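Long-range contacts in laccase (Botrytis aclada, PDB 3SQR), which oxidises phenolic substrates with its copper centres while reducing dioxygen to water, probably in lignin degradation and the detoxification of lignin-derived products: residues V390-S395 with W404-S409; D106-H111 with F157-Y162; T78-G83 with N245-G250. All blocks are in the same frame, centred on the assembly; numbering follows the deposited sequence.

Contact 1. Residues V390-S395 with W404-S409; sequences VDEQVS and WTINSS. With NAG (2-acetamido-2-deoxy-beta-D-glucopyranose), chain I.
Asn407 and Gln393 meet with their amide planes 55° apart, yet the bond between their facing groups runs from side chain to main chain. Gln393 N donates to Asn407 OD1 over 2.9 Å, and since the N lies almost in line with CG and OD1, at 174°, the amide presents the end of its carbonyl to the neighbouring strand. The other side of that amide carries sugar: ND2 is glycosylated, and N2 of the attached NAG donates to Asp391 O at 2.6 Å. Asn407 N in turn bonds Gln393 O, so the glycosylated residue is tied to strand 387-398 through backbone, amide oxygen and glycan alike.

Glu392 and Ile406 cross at about a right angle. The CG2 branch of Ile406 lies against the carboxylate, whose OE1 is hydrogen-bonded to Tyr451 OH. Val394 and Ile406 lie side by side and point the same way, with CG2 of Val394 3.9 Å from CD1 in one of the two conformers of Ile406. The opposite face carries Ser395 and Thr405, an antiparallel pair joined by two 2.9 Å bonds, Ser395 N to Thr405 O and Thr405 N to Ser395 O. Thr405 OG1 stands between its own N and carbonyl carbon (chi1 61°), 3.5 Å from Ser395 CB, where it meets a water that also bridges Gln393 O and Ser408 N, within the type I' turn 406-409.

The Trp404 ring has Ser395 O at its edge, near its plane; it meets His463 edge-to-face and His531 at a tilt, both ligands of the type 1 copper. This beta hairpin forms one margin of a cupredoxin-domain sheet: strand 402-406 is outermost, while strand 387-398 bonds on its other side to strand 448-455, whose Ile453 packs against Val394 and Ile406.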
loop_
_atom_site.group_PDB
_atom_site.type_symbol
_atom_site.label_atom_id
_atom_site.label_comp_id
_atom_site.label_asym_id
_atom_site.label_seq_id
_atom_site.Cartn_x
_atom_site.Cartn_y
_atom_site.Cartn_z
ATOM N N VAL A 390 11.820 19.206 7.838
ATOM C CA VAL A 390 10.710 19.234 8.748
ATOM C C VAL A 390 10.875 18.018 9.629
ATOM O O VAL A 390 11.109 16.941 9.131
ATOM C CB VAL A 390 9.369 19.166 8.016
ATOM C CG1 VAL A 390 8.239 18.840 8.961
ATOM C CG2 VAL A 390 9.093 20.502 7.260
ATOM N N ASP A 391 10.738 18.206 10.935
ATOM C CA ASP A 391 10.961 17.118 11.873
ATOM C C ASP A 391 9.679 16.895 12.630
ATOM O O ASP A 391 9.030 17.832 13.124
ATOM C CB ASP A 391 12.123 17.413 12.865
ATOM C CG ASP A 391 12.211 16.339 13.993
ATOM O OD1 ASP A 391 12.744 15.275 13.711
ATOM O OD2 ASP A 391 11.698 16.558 15.113
ATOM N N GLU A 392 9.280 15.632 12.723
ATOM C CA GLU A 392 8.135 15.265 13.492
ATOM C C GLU A 392 8.430 13.980 14.269
ATOM O O GLU A 392 9.262 13.175 13.880
ATOM C CB GLU A 392 6.906 15.141 12.606
ATOM C CG GLU A 392 6.432 16.561 12.129
ATOM C CD GLU A 392 5.027 16.606 11.775
ATOM O OE1 GLU A 392 4.565 15.688 11.047
ATOM O OE2 GLU A 392 4.381 17.593 12.184
ATOM N N GLN A 393 7.729 13.862 15.373
ATOM C CA GLN A 393 8.007 12.848 16.372
ATOM C C GLN A 393 6.782 12.088 16.742
ATOM O O GLN A 393 5.760 12.643 17.156
ATOM C CB GLN A 393 8.629 13.492 17.618
ATOM C CG GLN A 393 9.853 14.322 17.277
ATOM C CD GLN A 393 10.413 15.027 18.492
ATOM O OE1 GLN A 393 9.702 15.303 19.443
ATOM N NE2 GLN A 393 11.668 15.297 18.463
ATOM N N VAL A 394 6.915 10.777 16.644
ATOM C CA VAL A 394 5.824 9.880 16.984
ATOM C C VAL A 394 5.901 9.481 18.451
ATOM O O VAL A 394 6.918 9.033 18.935
ATOM C CB VAL A 394 5.833 8.642 16.102
ATOM C CG1 VAL A 394 4.607 7.759 16.362
ATOM C CG2 VAL A 394 5.855 9.087 14.604
ATOM N N SER A 395 4.759 9.607 19.098
ATOM C CA SER A 395 4.568 9.115 20.437
ATOM C C SER A 395 3.186 8.466 20.544
ATOM O O SER A 395 2.537 8.225 19.520
ATOM C CB SER A 395 4.760 10.262 21.445
ATOM O OG SER A 395 4.855 9.713 22.735
ATOM N N TRP A 404 -1.884 7.167 18.582
ATOM C CA TRP A 404 -0.549 7.630 18.221
ATOM C C TRP A 404 -0.593 9.141 18.011
ATOM O O TRP A 404 -1.595 9.666 17.487
ATOM C CB TRP A 404 -0.061 6.952 16.923
ATOM C CG TRP A 404 -0.069 5.475 16.975
ATOM C CD1 TRP A 404 -1.072 4.676 16.571
ATOM C CD2 TRP A 404 0.922 4.619 17.561
ATOM N NE1 TRP A 404 -0.751 3.366 16.801
ATOM C CE2 TRP A 404 0.461 3.292 17.413
ATOM C CE3 TRP A 404 2.145 4.846 18.212
ATOM C CZ2 TRP A 404 1.152 2.202 17.883
ATOM C CZ3 TRP A 404 2.851 3.737 18.664
ATOM C CH2 TRP A 404 2.353 2.434 18.500
ATOM N N THR A 405 0.516 9.823 18.295
ATOM C CA THR A 405 0.581 11.224 18.088
ATOM C C THR A 405 1.812 11.567 17.285
ATOM O O THR A 405 2.808 10.884 17.308
ATOM C CB THR A 405 0.614 11.992 19.451
ATOM O OG1 THR A 405 1.793 11.556 20.136
ATOM C CG2 THR A 405 -0.672 11.711 20.300
ATOM N N ILE A 406 1.669 12.644 16.531
ATOM C CA ILE A 406 2.732 13.269 15.765
ATOM C C ILE A 406 2.837 14.686 16.293
ATOM O O ILE A 406 1.889 15.486 16.190
ATOM C CB ILE A 406 2.341 13.361 14.317
ATOM C CG1 ILE A 406 1.858 11.981 13.839
ATOM C CG2 ILE A 406 3.560 13.858 13.492
ATOM C CD1 ILE A 406 2.902 11.204 13.145
ATOM N N ASN A 407 3.981 14.974 16.867
ATOM C CA ASN A 407 4.185 16.170 17.664
ATOM C C ASN A 407 3.006 16.470 18.525
ATOM O O ASN A 407 2.416 17.557 18.484
ATOM C CB ASN A 407 4.511 17.323 16.732
ATOM C CG ASN A 407 5.942 17.373 16.439
ATOM O OD1 ASN A 407 6.556 16.363 16.155
ATOM N ND2 ASN A 407 6.507 18.564 16.495
ATOM N N SER A 408 2.660 15.461 19.312
ATOM C CA SER A 408 1.614 15.532 20.323
ATOM C C SER A 408 0.221 15.551 19.863
ATOM O O SER A 408 -0.663 15.589 20.701
ATOM C CB SER A 408 1.887 16.668 21.340
ATOM O OG SER A 408 3.299 16.746 21.562
ATOM N N SER A 409 -0.044 15.398 18.556
ATOM C CA SER A 409 -1.404 15.459 18.065
ATOM C C SER A 409 -1.746 14.165 17.304
ATOM O O SER A 409 -1.032 13.754 16.417
ATOM C CB SER A 409 -1.582 16.662 17.128
ATOM O OG SER A 409 -2.846 16.638 16.533
HETATM C C1 NAG I . 7.914 18.725 16.280
HETATM C C2 NAG I . 8.317 19.939 15.453
HETATM C C3 NAG I . 9.834 20.045 15.441
HETATM C C4 NAG I . 10.382 20.056 16.854
HETATM C C5 NAG I . 9.949 18.758 17.535
HETATM C C6 NAG I . 10.502 18.652 18.966
HETATM C C7 NAG I . 6.846 20.685 13.605
HETATM C C8 NAG I . 6.458 20.576 12.150
HETATM N N2 NAG I . 7.827 19.918 14.053
HETATM O O3 NAG I . 10.137 21.242 14.781
HETATM O O4 NAG I . 11.791 20.082 16.791
HETATM O O5 NAG I . 8.530 18.805 17.568
HETATM O O6 NAG I . 10.001 19.764 19.678
HETATM O O7 NAG I . 6.236 21.476 14.317
HETATM O O HOH W 1 4.054 12.946 19.382
#

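Contact 2. Residues D106-H111 with F157-Y162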
loop_
_atom_site.group_PDB
_atom_site.type_symbol
_atom_site.label_atom_id
_atom_site.label_comp_id
_atom_site.label_asym_id
_atom_site.label_seq_id
_atom_site.Cartn_x
_atom_site.Cartn_y
_atom_site.Cartn_z
ATOM N N ASP A 106 -1.985 5.706 -19.883
ATOM C CA ASP A 106 -3.399 5.588 -20.076
ATOM C C ASP A 106 -4.154 6.481 -19.084
ATOM O O ASP A 106 -3.635 6.792 -18.001
ATOM C CB ASP A 106 -3.866 4.153 -19.862
ATOM C CG ASP A 106 -3.494 3.240 -21.003
ATOM O OD1 ASP A 106 -3.021 3.682 -22.096
ATOM O OD2 ASP A 106 -3.719 2.028 -20.800
ATOM N N ASN A 107 -5.358 6.869 -19.477
ATOM C CA ASN A 107 -6.281 7.615 -18.599
ATOM C C ASN A 107 -7.261 6.616 -18.120
ATOM O O ASN A 107 -7.814 5.909 -18.943
ATOM C CB ASN A 107 -6.922 8.752 -19.384
ATOM C CG ASN A 107 -5.898 9.800 -19.764
ATOM O OD1 ASN A 107 -5.205 10.318 -18.924
ATOM N ND2 ASN A 107 -5.780 10.100 -21.060
ATOM N N LEU A 108 -7.443 6.548 -16.792
ATOM C CA LEU A 108 -8.379 5.654 -16.145
ATOM C C LEU A 108 -9.614 6.450 -15.768
ATOM O O LEU A 108 -9.505 7.545 -15.226
ATOM C CB LEU A 108 -7.770 4.996 -14.922
ATOM C CG LEU A 108 -6.425 4.297 -15.180
ATOM C CD1 LEU A 108 -6.039 3.413 -13.954
ATOM C CD2 LEU A 108 -6.376 3.511 -16.518
ATOM N N ILE A 109 -10.761 5.870 -16.031
ATOM C CA ILE A 109 -12.054 6.328 -15.528
ATOM C C ILE A 109 -12.632 5.182 -14.719
ATOM O O ILE A 109 -12.936 4.126 -15.290
ATOM C CB ILE A 109 -12.965 6.656 -16.686
ATOM C CG1 ILE A 109 -12.320 7.733 -17.554
ATOM C CG2 ILE A 109 -14.321 7.133 -16.148
ATOM C CD1 ILE A 109 -13.120 8.033 -18.795
ATOM N N ILE A 110 -12.743 5.356 -13.409
ATOM C CA ILE A 110 -13.182 4.268 -12.559
ATOM C C ILE A 110 -14.409 4.719 -11.786
ATOM O O ILE A 110 -14.315 5.506 -10.888
ATOM C CB ILE A 110 -12.121 3.809 -11.606
ATOM C CG1 ILE A 110 -10.806 3.556 -12.394
ATOM C CG2 ILE A 110 -12.651 2.592 -10.766
ATOM C CD1 ILE A 110 -9.541 3.492 -11.561
ATOM N N HIS A 111 -15.556 4.230 -12.216
ATOM C CA HIS A 111 -16.833 4.515 -11.572
ATOM C C HIS A 111 -17.003 3.659 -10.367
ATOM O O HIS A 111 -17.130 2.436 -10.512
ATOM C CB HIS A 111 -18.006 4.260 -12.511
ATOM C CG HIS A 111 -17.835 4.856 -13.870
ATOM N ND1 HIS A 111 -18.164 6.166 -14.150
ATOM C CD2 HIS A 111 -17.404 4.320 -15.035
ATOM C CE1 HIS A 111 -17.907 6.418 -15.423
ATOM N NE2 HIS A 111 -17.463 5.312 -15.990
ATOM N N PHE A 157 -7.896 9.642 -13.546
ATOM C CA PHE A 157 -6.567 10.008 -13.422
ATOM C C PHE A 157 -5.776 9.338 -14.499
ATOM O O PHE A 157 -6.248 8.354 -15.063
ATOM C CB PHE A 157 -5.964 9.713 -12.046
ATOM C CG PHE A 157 -6.112 8.302 -11.600
ATOM C CD1 PHE A 157 -7.233 7.902 -10.909
ATOM C CD2 PHE A 157 -5.146 7.345 -11.884
ATOM C CE1 PHE A 157 -7.387 6.600 -10.448
ATOM C CE2 PHE A 157 -5.329 6.018 -11.423
ATOM C CZ PHE A 157 -6.461 5.676 -10.675
ATOM N N GLN A 158 -4.680 9.968 -14.850
ATOM C CA GLN A 158 -3.699 9.342 -15.707
ATOM C C GLN A 158 -2.712 8.539 -14.922
ATOM O O GLN A 158 -2.222 8.951 -13.850
ATOM C CB GLN A 158 -2.928 10.374 -16.561
ATOM C CG GLN A 158 -2.135 9.782 -17.669
ATOM C CD GLN A 158 -1.571 10.839 -18.592
ATOM O OE1 GLN A 158 -1.331 11.972 -18.152
ATOM N NE2 GLN A 158 -1.315 10.465 -19.877
ATOM N N VAL A 159 -2.242 7.429 -15.529
ATOM C CA VAL A 159 -1.148 6.750 -14.867
ATOM C C VAL A 159 0.146 7.189 -15.534
ATOM O O VAL A 159 0.385 6.975 -16.738
ATOM C CB VAL A 159 -1.288 5.218 -14.833
ATOM C CG1 VAL A 159 -2.373 4.810 -13.802
ATOM C CG2 VAL A 159 -1.634 4.607 -16.271
ATOM N N THR A 160 0.936 7.911 -14.764
ATOM C CA THR A 160 2.166 8.507 -15.268
ATOM C C THR A 160 3.362 7.738 -14.671
ATOM O O THR A 160 4.466 8.234 -14.534
ATOM C CB THR A 160 2.208 9.989 -14.854
ATOM O OG1 THR A 160 2.222 10.084 -13.419
ATOM C CG2 THR A 160 0.971 10.693 -15.362
ATOM N N GLN A 161 3.076 6.503 -14.259
ATOM C CA GLN A 161 3.986 5.614 -13.579
ATOM C C GLN A 161 3.659 4.214 -14.142
ATOM O O GLN A 161 2.574 3.990 -14.682
ATOM C CB GLN A 161 3.739 5.575 -12.059
ATOM C CG GLN A 161 4.040 6.856 -11.379
ATOM C CD GLN A 161 3.326 6.935 -10.087
ATOM O OE1 GLN A 161 2.101 7.275 -10.055
ATOM N NE2 GLN A 161 4.038 6.652 -9.011
ATOM N N TYR A 162 4.603 3.303 -13.957
ATOM C CA TYR A 162 4.445 1.916 -14.384
ATOM C C TYR A 162 4.996 0.985 -13.330
ATOM O O TYR A 162 5.925 1.302 -12.583
ATOM C CB TYR A 162 5.022 1.679 -15.792
ATOM C CG TYR A 162 6.473 1.995 -15.893
ATOM C CD1 TYR A 162 7.440 1.015 -15.615
ATOM C CD2 TYR A 162 6.900 3.285 -16.197
ATOM C CE1 TYR A 162 8.802 1.339 -15.658
ATOM C CE2 TYR A 162 8.229 3.613 -16.219
ATOM C CZ TYR A 162 9.186 2.636 -15.961
ATOM O OH TYR A 162 10.522 2.909 -16.019
#
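Phe157 O accepts the shortest polar bond between the segments, from Leu108 N at 2.8 Å, and the donor stands almost straight out from the carbonyl, at 167°. Phe157 N returns a bond to Leu108 O, in the carbonyl plane, which makes the two residues a hydrogen-bonded antiparallel pair. One step on, Val159 N reaches Asp106 O over 2.9 Å and extends the pairing past the end of strand 152-158.

Leu108 and Phe157 also share a face of the sheet. The Phe157 ring is folded back over its own backbone, CG sitting between N and the carbonyl carbon (chi1 54°), and this brings one ring face over Leu108 CB. Leu108 CD1 touches the ring at CE2, 3.7 Å away, and also meets Val159 CG1, whose side chain crosses that of leucine at about a right angle. Ile110 CD1 approaches CZ and CE1 of the same ring obliquely, at 3.9 Å from CZ.

These strands belong to the N-terminal cupredoxin domain, a Greek-key beta sandwich: 107-114 is an inner strand between 67-79 and the outermost 152-158. Leu108 faces the second sheet, touching Ala102 and Leu183, while Phe157 also meets Trp125, which lies in sequence between His126, a copper ligand, and His124, probably a ligand of the type 2 copper.

On the reverse face Asn107 and Gln158 form a non-hydrogen-bonded pair with CA atoms 4.2 Å apart. Asn107 OD1 rests against the aliphatic part of Gln158, 3.3 Å from its CB, and the two amide planes differ by 36°. Gln158 stretches out beyond CG and spends its NE2 on Gly105 O. The carboxylate of Asp106 is engaged by a salt bridge with Arg68 and by the backbone N atoms of Val66 and Asp103.

Contact 3. Residues T78-G83 with N245-G250; sequences TITPDG and NCVGGG
Gly83 O is the acceptor for the direct hydrogen bonds that join 78-83 to 245-250. Gly248 N binds it over 2.8 Å, in the carbonyl plane and on a lone pair, while Val247 N adds a weak bond at 2.9 Å, its N-H bent to 115°. Two successive backbone amides thus converge on one oxygen. Cys246, at the centre of an inverse gamma turn, directly precedes these two donors.

A second link is made through water. One molecule accepts from Gly250 N and lies within hydrogen-bonding distance of Asp82 O, to which it may donate, each at 2.8 Å, so the far end of the glycine-rich run may be linked in this way to the residue just before Gly83.

Van der Waals contact is sparse but close. Thr80 CG2 and Val247 CG2 touch at 3.8 Å, their side chains meeting at a slant. With CG1 of Val247 anti to the carbonyl carbon (chi1 -63°), CG2 falls between backbone N and carbonyl carbon, 3.3 Å from Gly83 O. The remaining packing is backbone on backbone: Asp82 C comes to 3.6 Å from Gly250 CA, and Gly83 lies against the chain from Gly248 to Gly250. With no side chains on Gly83 and Gly250, the two backbones come directly together.

Asp82 and Thr80 have their polar partners outside the two segments. Asp82 OD2 bonds His207 and Asn227, OD1 bonds Tyr84 N, and Thr80 OG1 pairs with Thr85 OG1. Cys246 is held by its disulfide to Cys238. The contact is a loop-to-loop junction, far from the copper sites, in which the turn between strands 67-79 and 86-91 of the first cupredoxin domain meets the disulfide-bearing loop between strands 227-230 and 254-256 of the second.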
loop_
_atom_site.group_PDB
_atom_site.type_symbol
_atom_site.label_atom_id
_atom_site.label_comp_id
_atom_site.label_asym_id
_atom_site.label_seq_id
_atom_site.Cartn_x
_atom_site.Cartn_y
_atom_site.Cartn_z
ATOM N N THR A 78 -20.012 -12.322 1.193
ATOM C CA THR A 78 -19.710 -13.481 1.953
ATOM C C THR A 78 -18.726 -14.255 1.112
ATOM O O THR A 78 -18.965 -14.458 -0.052
ATOM C CB THR A 78 -20.978 -14.303 2.257
ATOM O OG1 THR A 78 -21.893 -13.412 2.896
ATOM C CG2 THR A 78 -20.640 -15.494 3.075
ATOM N N ILE A 79 -17.595 -14.602 1.702
ATOM C CA ILE A 79 -16.605 -15.407 1.017
ATOM C C ILE A 79 -16.015 -16.504 1.912
ATOM O O ILE A 79 -16.081 -16.435 3.147
ATOM C CB ILE A 79 -15.528 -14.480 0.454
ATOM C CG1 ILE A 79 -14.905 -13.661 1.571
ATOM C CG2 ILE A 79 -16.093 -13.533 -0.613
ATOM C CD1 ILE A 79 -13.496 -13.100 1.099
ATOM N N THR A 80 -15.397 -17.473 1.262
ATOM C CA THR A 80 -14.709 -18.542 1.912
ATOM C C THR A 80 -13.344 -18.730 1.306
ATOM O O THR A 80 -13.112 -19.651 0.534
ATOM C CB THR A 80 -15.516 -19.872 1.804
ATOM O OG1 THR A 80 -16.850 -19.606 2.179
ATOM C CG2 THR A 80 -14.910 -20.930 2.700
ATOM N N PRO A 81 -12.353 -17.915 1.756
ATOM C CA PRO A 81 -11.039 -17.907 1.090
ATOM C C PRO A 81 -10.141 -18.997 1.544
ATOM O O PRO A 81 -9.225 -19.370 0.822
ATOM C CB PRO A 81 -10.461 -16.542 1.473
ATOM C CG PRO A 81 -11.233 -16.160 2.729
ATOM C CD PRO A 81 -12.573 -16.714 2.578
ATOM N N ASP A 82 -10.410 -19.510 2.759
ATOM C CA ASP A 82 -9.535 -20.459 3.452
ATOM C C ASP A 82 -10.311 -21.550 4.169
ATOM O O ASP A 82 -9.802 -22.112 5.130
ATOM C CB ASP A 82 -8.621 -19.752 4.470
ATOM C CG ASP A 82 -9.392 -19.087 5.578
ATOM O OD1 ASP A 82 -10.623 -19.027 5.504
ATOM O OD2 ASP A 82 -8.814 -18.545 6.534
ATOM N N GLY A 83 -11.486 -21.879 3.660
ATOM C CA GLY A 83 -12.352 -22.857 4.318
ATOM C C GLY A 83 -13.143 -22.287 5.466
ATOM O O GLY A 83 -13.847 -23.038 6.113
ATOM N N ASN A 245 -19.242 -22.099 10.276
ATOM C CA ASN A 245 -18.571 -21.386 9.211
ATOM C C ASN A 245 -17.246 -21.973 8.878
ATOM O O ASN A 245 -16.700 -21.614 7.850
ATOM C CB ASN A 245 -18.343 -19.942 9.620
ATOM C CG ASN A 245 -19.577 -19.129 9.608
ATOM O OD1 ASN A 245 -20.472 -19.343 8.827
ATOM N ND2 ASN A 245 -19.604 -18.138 10.451
ATOM N N CYS A 246 -16.685 -22.790 9.760
ATOM C CA CYS A 246 -15.455 -23.501 9.488
ATOM C C CYS A 246 -15.773 -24.731 8.641
ATOM O O CYS A 246 -15.704 -25.888 9.094
ATOM C CB CYS A 246 -14.668 -23.810 10.783
ATOM S SG CYS A 246 -12.919 -23.874 10.633
ATOM N N VAL A 247 -16.024 -24.481 7.345
ATOM C CA VAL A 247 -16.447 -25.551 6.432
ATOM C C VAL A 247 -15.302 -26.334 5.852
ATOM O O VAL A 247 -15.485 -27.447 5.357
ATOM C CB VAL A 247 -17.346 -24.979 5.301
ATOM C CG1 VAL A 247 -18.594 -24.406 5.911
ATOM C CG2 VAL A 247 -16.590 -23.895 4.490
ATOM N N GLY A 248 -14.084 -25.794 5.935
ATOM C CA GLY A 248 -12.937 -26.546 5.517
ATOM C C GLY A 248 -12.732 -26.442 4.033
ATOM O O GLY A 248 -13.486 -25.762 3.347
ATOM N N GLY A 249 -11.688 -27.111 3.558
ATOM C CA GLY A 249 -11.399 -27.188 2.121
ATOM C C GLY A 249 -10.485 -26.082 1.636
ATOM O O GLY A 249 -10.267 -25.937 0.424
ATOM N N GLY A 250 -9.927 -25.292 2.568
ATOM C CA GLY A 250 -9.014 -24.245 2.117
ATOM C C GLY A 250 -7.871 -24.902 1.406
ATOM O O GLY A 250 -7.424 -25.974 1.805
HETATM O O HOH W 2 -10.005 -24.906 5.386
#

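From the N terminus, the chain first passes 78-83, the opening half of contact 3, and then 106-111. Contact 2 closes when 157-162 returns, all within the first cupredoxin domain, before contact 3 closes at 245-250 in the second; the short loop of contact 2 is therefore contained in the long one of contact 3, and none cross. Contact 1 follows in series, a local hairpin in the third domain. Contacts 2 and 3 reach the same sheet through neighbouring strands 107-114 and 67-79, although their nearest atoms are about 19 Å apart. Contact 3 joins two domains, whereas contacts 1 and 2 each pair strands of one sheet.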